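Local atomic coordinates of RmpD (Hexulose-6-phosphate synthase) (Streptococcus mutans, PDB entry 3EXR), a protein that adopts a TIM-barrel fold of the HUMPS family and forms an assembly of two subunits. Residues T87-A92 against E117-W122; Y140-D145 against E155-K160. All blocks are in the same frame, centred on the assembly; numbering follows the deposited sequence.

Interaction 1 of 2, residues T87-A92 against E117-W122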
loop_
_atom_site.group_PDB
_atom_site.type_symbol
_atom_site.label_atom_id
_atom_site.label_comp_id
_atom_site.label_asym_id
_atom_site.label_seq_id
_atom_site.Cartn_x
_atom_site.Cartn_y
_atom_site.Cartn_z
ATOM N N THR A 87 0.647 2.999 9.087
ATOM C CA THR A 87 1.771 2.310 8.474
ATOM C C THR A 87 2.261 2.961 7.181
ATOM O O THR A 87 1.474 3.426 6.335
ATOM C CB THR A 87 1.472 0.811 8.215
ATOM O OG1 THR A 87 0.350 0.672 7.342
ATOM C CG2 THR A 87 1.133 0.061 9.529
ATOM N N CYS A 88 3.586 2.946 7.009
ATOM C CA CYS A 88 4.214 3.206 5.713
ATOM C C CYS A 88 4.955 1.950 5.332
ATOM O O CYS A 88 5.600 1.312 6.197
ATOM C CB CYS A 88 5.243 4.323 5.805
ATOM S SG CYS A 88 4.597 5.993 5.823
ATOM N N ILE A 89 4.861 1.581 4.054
ATOM C CA ILE A 89 5.661 0.483 3.530
ATOM C C ILE A 89 7.139 0.903 3.597
ATOM O O ILE A 89 7.475 2.079 3.460
ATOM C CB ILE A 89 5.173 0.100 2.081
ATOM C CG1 ILE A 89 5.764 -1.249 1.617
ATOM C CG2 ILE A 89 5.406 1.213 1.080
ATOM C CD1 ILE A 89 5.279 -2.427 2.473
ATOM N N CYS A 90 8.027 -0.053 3.816
ATOM C CA CYS A 90 9.442 0.268 3.991
ATOM C C CYS A 90 10.084 0.838 2.725
ATOM O O CYS A 90 11.164 1.423 2.794
ATOM C CB CYS A 90 10.202 -0.967 4.484
ATOM S SG CYS A 90 9.986 -2.444 3.454
ATOM N N SER A 91 9.426 0.637 1.584
ATOM C CA SER A 91 9.800 1.195 0.273
ATOM C C SER A 91 9.670 2.708 0.202
ATOM O O SER A 91 10.272 3.347 -0.661
ATOM C CB SER A 91 8.872 0.631 -0.826
ATOM O OG SER A 91 8.879 -0.767 -0.886
ATOM N N ALA A 92 8.781 3.276 1.008
ATOM C CA ALA A 92 8.600 4.711 1.040
ATOM C C ALA A 92 9.919 5.422 1.351
ATOM O O ALA A 92 10.706 4.971 2.178
ATOM C CB ALA A 92 7.553 5.086 2.081
ATOM N N GLU A 117 6.202 -0.918 7.921
ATOM C CA GLU A 117 5.853 -2.280 7.516
ATOM C C GLU A 117 6.998 -2.919 6.742
ATOM O O GLU A 117 7.413 -2.407 5.712
ATOM C CB GLU A 117 4.559 -2.265 6.680
ATOM C CG GLU A 117 3.278 -2.287 7.533
ATOM C CD GLU A 117 2.910 -3.661 8.091
ATOM O OE1 GLU A 117 3.691 -4.612 7.909
ATOM O OE2 GLU A 117 1.835 -3.794 8.711
ATOM N N LEU A 118 7.525 -4.015 7.280
ATOM C CA LEU A 118 8.741 -4.649 6.765
ATOM C C LEU A 118 8.408 -5.741 5.774
ATOM O O LEU A 118 7.859 -6.780 6.157
ATOM C CB LEU A 118 9.578 -5.187 7.929
ATOM C CG LEU A 118 10.046 -4.153 8.951
ATOM C CD1 LEU A 118 10.757 -4.833 10.098
ATOM C CD2 LEU A 118 10.980 -3.118 8.353
ATOM N N TYR A 119 8.688 -5.455 4.493
ATOM C CA TYR A 119 8.538 -6.393 3.386
ATOM C C TYR A 119 9.777 -6.369 2.507
ATOM O O TYR A 119 10.355 -5.310 2.258
ATOM C CB TYR A 119 7.321 -6.036 2.523
ATOM C CG TYR A 119 6.002 -6.417 3.177
ATOM C CD1 TYR A 119 5.382 -7.623 2.886
ATOM C CD2 TYR A 119 5.414 -5.606 4.153
ATOM C CE1 TYR A 119 4.196 -7.980 3.483
ATOM C CE2 TYR A 119 4.233 -5.970 4.780
ATOM C CZ TYR A 119 3.624 -7.159 4.435
ATOM O OH TYR A 119 2.434 -7.532 5.024
ATOM N N GLY A 120 10.135 -7.542 1.993
ATOM C CA GLY A 120 11.231 -7.672 1.038
ATOM C C GLY A 120 12.591 -7.434 1.663
ATOM O O GLY A 120 12.756 -7.633 2.880
ATOM N N ASP A 121 13.538 -6.983 0.846
ATOM C CA ASP A 121 14.956 -6.889 1.224
ATOM C C ASP A 121 15.378 -5.579 1.884
ATOM O O ASP A 121 16.306 -4.879 1.417
ATOM C CB ASP A 121 15.818 -7.092 -0.029
ATOM C CG ASP A 121 15.635 -8.444 -0.638
ATOM O OD1 ASP A 121 15.553 -9.438 0.128
ATOM O OD2 ASP A 121 15.567 -8.562 -1.880
ATOM N N TRP A 122 14.735 -5.241 2.983
ATOM C CA TRP A 122 15.123 -4.055 3.734
ATOM C C TRP A 122 16.408 -4.326 4.504
ATOM O O TRP A 122 16.715 -5.483 4.807
ATOM C CB TRP A 122 14.003 -3.614 4.686
ATOM C CG TRP A 122 13.696 -4.634 5.691
ATOM C CD1 TRP A 122 12.825 -5.659 5.559
ATOM C CD2 TRP A 122 14.305 -4.780 6.986
ATOM N NE1 TRP A 122 12.835 -6.431 6.701
ATOM C CE2 TRP A 122 13.731 -5.909 7.592
ATOM C CE3 TRP A 122 15.251 -4.045 7.703
ATOM C CZ2 TRP A 122 14.083 -6.331 8.864
ATOM C CZ3 TRP A 122 15.620 -4.472 8.951
ATOM C CH2 TRP A 122 15.025 -5.604 9.532
#
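Ile89 reaches the ring of Tyr119 obliquely with CD1, which lies 3.6 Å from Tyr119 CD2; the two side chains cross at about a right angle. With CG1 anti to the backbone N (chi1 -167°), the methyl is carried across to the neighbouring segment. The indole of Trp122 has Leu118 CD2 over the centre of one face, 3.9 Å above its plane, while Trp122 CB, not the ring, is what approaches Cys90 SG (4.4 Å). These residues stand where adjacent parallel strands of the TIM barrel, 85-89 and 113-117, run out at their C-terminal ends. Glu117 N donates to Cys88 O over 2.9 Å, while the return bond from Cys90 N to Glu117 O is weak at 3.1 Å. Beyond it the thiol takes over the pairing: the N-H of Tyr119 points almost straight at Cys90 SG, with N 3.4 Å away and an N-H...S angle of 171°. Cys90 SG also lies 3.1 Å from Tyr119 O. On the sheet face of Ile89 and Glu117, Glu117 CG rests 3.7 Å from Thr87 CB, and Glu117 OE2 reaches Lys66 NZ only as a long, weak ion pair. Thr87 OG1 is hydrogen-bonded to Asp64 OD1 and Lys66 N.

Interaction 2 of 2, residues Y140-D145 against E155-K160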
loop_
_atom_site.group_PDB
_atom_site.type_symbol
_atom_site.label_atom_id
_atom_site.label_comp_id
_atom_site.label_asym_id
_atom_site.label_seq_id
_atom_site.Cartn_x
_atom_site.Cartn_y
_atom_site.Cartn_z
ATOM N N TYR A 140 7.186 -6.491 12.071
ATOM C CA TYR A 140 7.910 -7.657 11.570
ATOM C C TYR A 140 6.959 -8.853 11.427
ATOM O O TYR A 140 6.265 -9.198 12.384
ATOM C CB TYR A 140 9.094 -8.009 12.513
ATOM C CG TYR A 140 10.055 -8.999 11.911
ATOM C CD1 TYR A 140 11.248 -8.569 11.325
ATOM C CD2 TYR A 140 9.755 -10.366 11.882
ATOM C CE1 TYR A 140 12.119 -9.467 10.716
ATOM C CE2 TYR A 140 10.621 -11.275 11.268
ATOM C CZ TYR A 140 11.806 -10.809 10.695
ATOM O OH TYR A 140 12.675 -11.686 10.116
ATOM N N HIS A 141 6.937 -9.459 10.233
ATOM C CA HIS A 141 6.097 -10.608 9.904
ATOM C C HIS A 141 6.882 -11.898 9.964
ATOM O O HIS A 141 8.009 -11.970 9.456
ATOM C CB HIS A 141 5.567 -10.469 8.468
ATOM C CG HIS A 141 4.597 -9.343 8.294
ATOM N ND1 HIS A 141 4.970 -8.013 8.275
ATOM C CD2 HIS A 141 3.258 -9.361 8.135
ATOM C CE1 HIS A 141 3.892 -7.266 8.112
ATOM N NE2 HIS A 141 2.840 -8.063 8.035
ATOM N N GLN A 142 6.283 -12.940 10.546
ATOM C CA GLN A 142 6.901 -14.257 10.444
ATOM C C GLN A 142 7.218 -14.578 8.978
ATOM O O GLN A 142 6.444 -14.273 8.050
ATOM C CB GLN A 142 6.026 -15.357 11.037
ATOM C CG GLN A 142 6.873 -16.592 11.315
ATOM C CD GLN A 142 6.100 -17.827 11.742
ATOM O OE1 GLN A 142 4.868 -17.813 11.847
ATOM N NE2 GLN A 142 6.833 -18.921 11.984
ATOM N N SER A 143 8.382 -15.174 8.744
ATOM C CA SER A 143 8.729 -15.625 7.406
ATOM C C SER A 143 7.565 -16.441 6.847
ATOM O O SER A 143 7.061 -17.341 7.535
ATOM C CB SER A 143 10.025 -16.439 7.460
ATOM O OG SER A 143 11.108 -15.520 7.654
ATOM N N ARG A 144 7.107 -16.074 5.642
ATOM C CA ARG A 144 5.834 -16.556 5.115
ATOM C C ARG A 144 5.828 -18.055 4.899
ATOM O O ARG A 144 4.807 -18.710 5.114
ATOM C CB ARG A 144 5.508 -15.821 3.812
ATOM C CG ARG A 144 4.126 -16.075 3.199
ATOM C CD ARG A 144 2.932 -15.815 4.118
ATOM N NE ARG A 144 2.860 -14.478 4.738
ATOM C CZ ARG A 144 2.328 -13.383 4.180
ATOM N NH1 ARG A 144 1.835 -13.393 2.938
ATOM N NH2 ARG A 144 2.292 -12.243 4.881
ATOM N N ASP A 145 6.974 -18.602 4.477
ATOM C CA ASP A 145 7.112 -20.049 4.299
ATOM C C ASP A 145 6.844 -20.805 5.589
ATOM O O ASP A 145 6.117 -21.799 5.597
ATOM C CB ASP A 145 8.518 -20.411 3.799
ATOM C CG ASP A 145 8.748 -20.018 2.358
ATOM O OD1 ASP A 145 9.932 -19.777 1.999
ATOM O OD2 ASP A 145 7.794 -19.929 1.553
ATOM N N GLU A 155 14.846 -19.148 14.583
ATOM C CA GLU A 155 15.837 -18.308 15.221
ATOM C C GLU A 155 16.230 -17.087 14.408
ATOM O O GLU A 155 16.489 -16.039 14.959
ATOM C CB GLU A 155 17.076 -19.095 15.638
ATOM C CG GLU A 155 16.810 -20.090 16.727
ATOM C CD GLU A 155 16.380 -19.442 18.035
ATOM O OE1 GLU A 155 17.114 -18.588 18.560
ATOM O OE2 GLU A 155 15.304 -19.774 18.518
ATOM N N LYS A 156 16.298 -17.261 13.094
ATOM C CA LYS A 156 16.624 -16.154 12.199
ATOM C C LYS A 156 15.612 -15.015 12.354
ATOM O O LYS A 156 16.009 -13.866 12.487
ATOM C CB LYS A 156 16.709 -16.595 10.765
ATOM N N ASP A 157 14.316 -15.323 12.362
ATOM C CA ASP A 157 13.306 -14.284 12.559
ATOM C C ASP A 157 13.482 -13.643 13.917
ATOM O O ASP A 157 13.459 -12.421 14.019
ATOM C CB ASP A 157 11.868 -14.825 12.437
ATOM C CG ASP A 157 11.357 -14.920 10.970
ATOM O OD1 ASP A 157 11.910 -14.286 10.060
ATOM O OD2 ASP A 157 10.390 -15.666 10.705
ATOM N N LEU A 158 13.650 -14.463 14.967
ATOM C CA LEU A 158 13.848 -13.927 16.295
ATOM C C LEU A 158 15.087 -13.007 16.377
ATOM O O LEU A 158 15.048 -11.961 17.017
ATOM C CB LEU A 158 13.863 -15.043 17.338
ATOM C CG LEU A 158 12.503 -15.750 17.411
ATOM C CD1 LEU A 158 12.641 -16.986 18.254
ATOM C CD2 LEU A 158 11.387 -14.877 17.958
ATOM N N ASN A 159 16.171 -13.389 15.708
ATOM C CA ASN A 159 17.387 -12.575 15.700
ATOM C C ASN A 159 17.160 -11.179 15.129
ATOM O O ASN A 159 17.717 -10.194 15.627
ATOM C CB ASN A 159 18.496 -13.240 14.895
ATOM C CG ASN A 159 19.165 -14.385 15.623
ATOM O OD1 ASN A 159 19.832 -15.232 14.989
ATOM N ND2 ASN A 159 19.006 -14.433 16.937
ATOM N N LYS A 160 16.377 -11.106 14.067
ATOM C CA LYS A 160 16.096 -9.819 13.432
ATOM C C LYS A 160 15.207 -8.946 14.320
ATOM O O LYS A 160 15.436 -7.752 14.481
ATOM C CB LYS A 160 15.504 -10.016 12.032
ATOM C CG LYS A 160 16.440 -10.805 11.094
ATOM C CD LYS A 160 16.062 -10.663 9.633
ATOM C CE LYS A 160 16.415 -9.295 9.104
ATOM N NZ LYS A 160 16.196 -9.247 7.614
HETATM O O HOH W 1 13.342 -10.364 7.445
HETATM O O HOH W 2 9.838 -18.300 11.448
#
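Asp157, in the first turn of helix 155-167, takes hydrogen bonds from Tyr140 and Ser143 at the C-terminal end of barrel strand 137-141. The contact is thus part of a beta-alpha unit of the TIM barrel: the strand passes through Gln142 and Ser143 into helix 144-149, and the next helix in the chain returns to close over that loop.

Three direct hydrogen bonds grip the carboxylate. OD1 accepts two of them: Tyr140 OH comes to Asp157 OD1 from the anti side at 2.7 Å, and Ser143 OG meets Asp157 OD1 from the syn side at 2.8 Å. The third is from the backbone, Ser143 N to the syn side of Asp157 OD2, 2.8 Å long and nearly straight at 172°. All three donors are tilted from the carboxylate plane, Tyr140 OH the most (34°). Ser143 occupies the N-cap position of helix 144-149, yet its hydroxyl makes no capping bond and is given to the aspartate. Donors on both oxygens fix the rotation of the carboxylate and would be expected to stabilise its negative charge.

Packing is around the Tyr140 ring. Asp157 CG lies at its edge, in plane, with the two flat groups turned 75° apart. The Lys160 methylenes cross the tyrosine at about a right angle, Lys160 CB 3.7 Å from Tyr140 CE1 and Lys160 CD 3.6 Å from Tyr140 OH; the bend at chi3 then turns NZ to a water.

Two waters complete the polar network. One accepts from Gln142 NE2 and donates to Asp157 OD2 at 2.8 Å, while Gln142 NE2 also bonds Glu151 O. The other accepts from Lys160 NZ at 3.1 Å and donates to Tyr140 OH, also at 3.1 Å.

Overall arrangement
Interactions 1 and 2 follow one another along the chain, their centres about 15 Å apart, and meet where the neighbouring barrel strands 113-117 and 137-141 end. Backbone bonding of Leu118 with Ile139 ties these strands together. His141 faces interaction 1: its NE2 is 3.1 Å from Tyr119 OH, and the two rings meet with planes about 50° apart. On another flank, Lys160 makes a cation-pi contact with Trp122, Lys160 CE lying 3.8 Å from Trp122 CZ2. Both interactions also reach the subunit interface: Tyr119 OH hydrogen-bonds, and Arg144 NH2 forms a salt bridge with, Asp69 OD2 of the second subunit. TIM barrels generally carry their active sites at the C-terminal strand ends, so both contacts probably lie near that site.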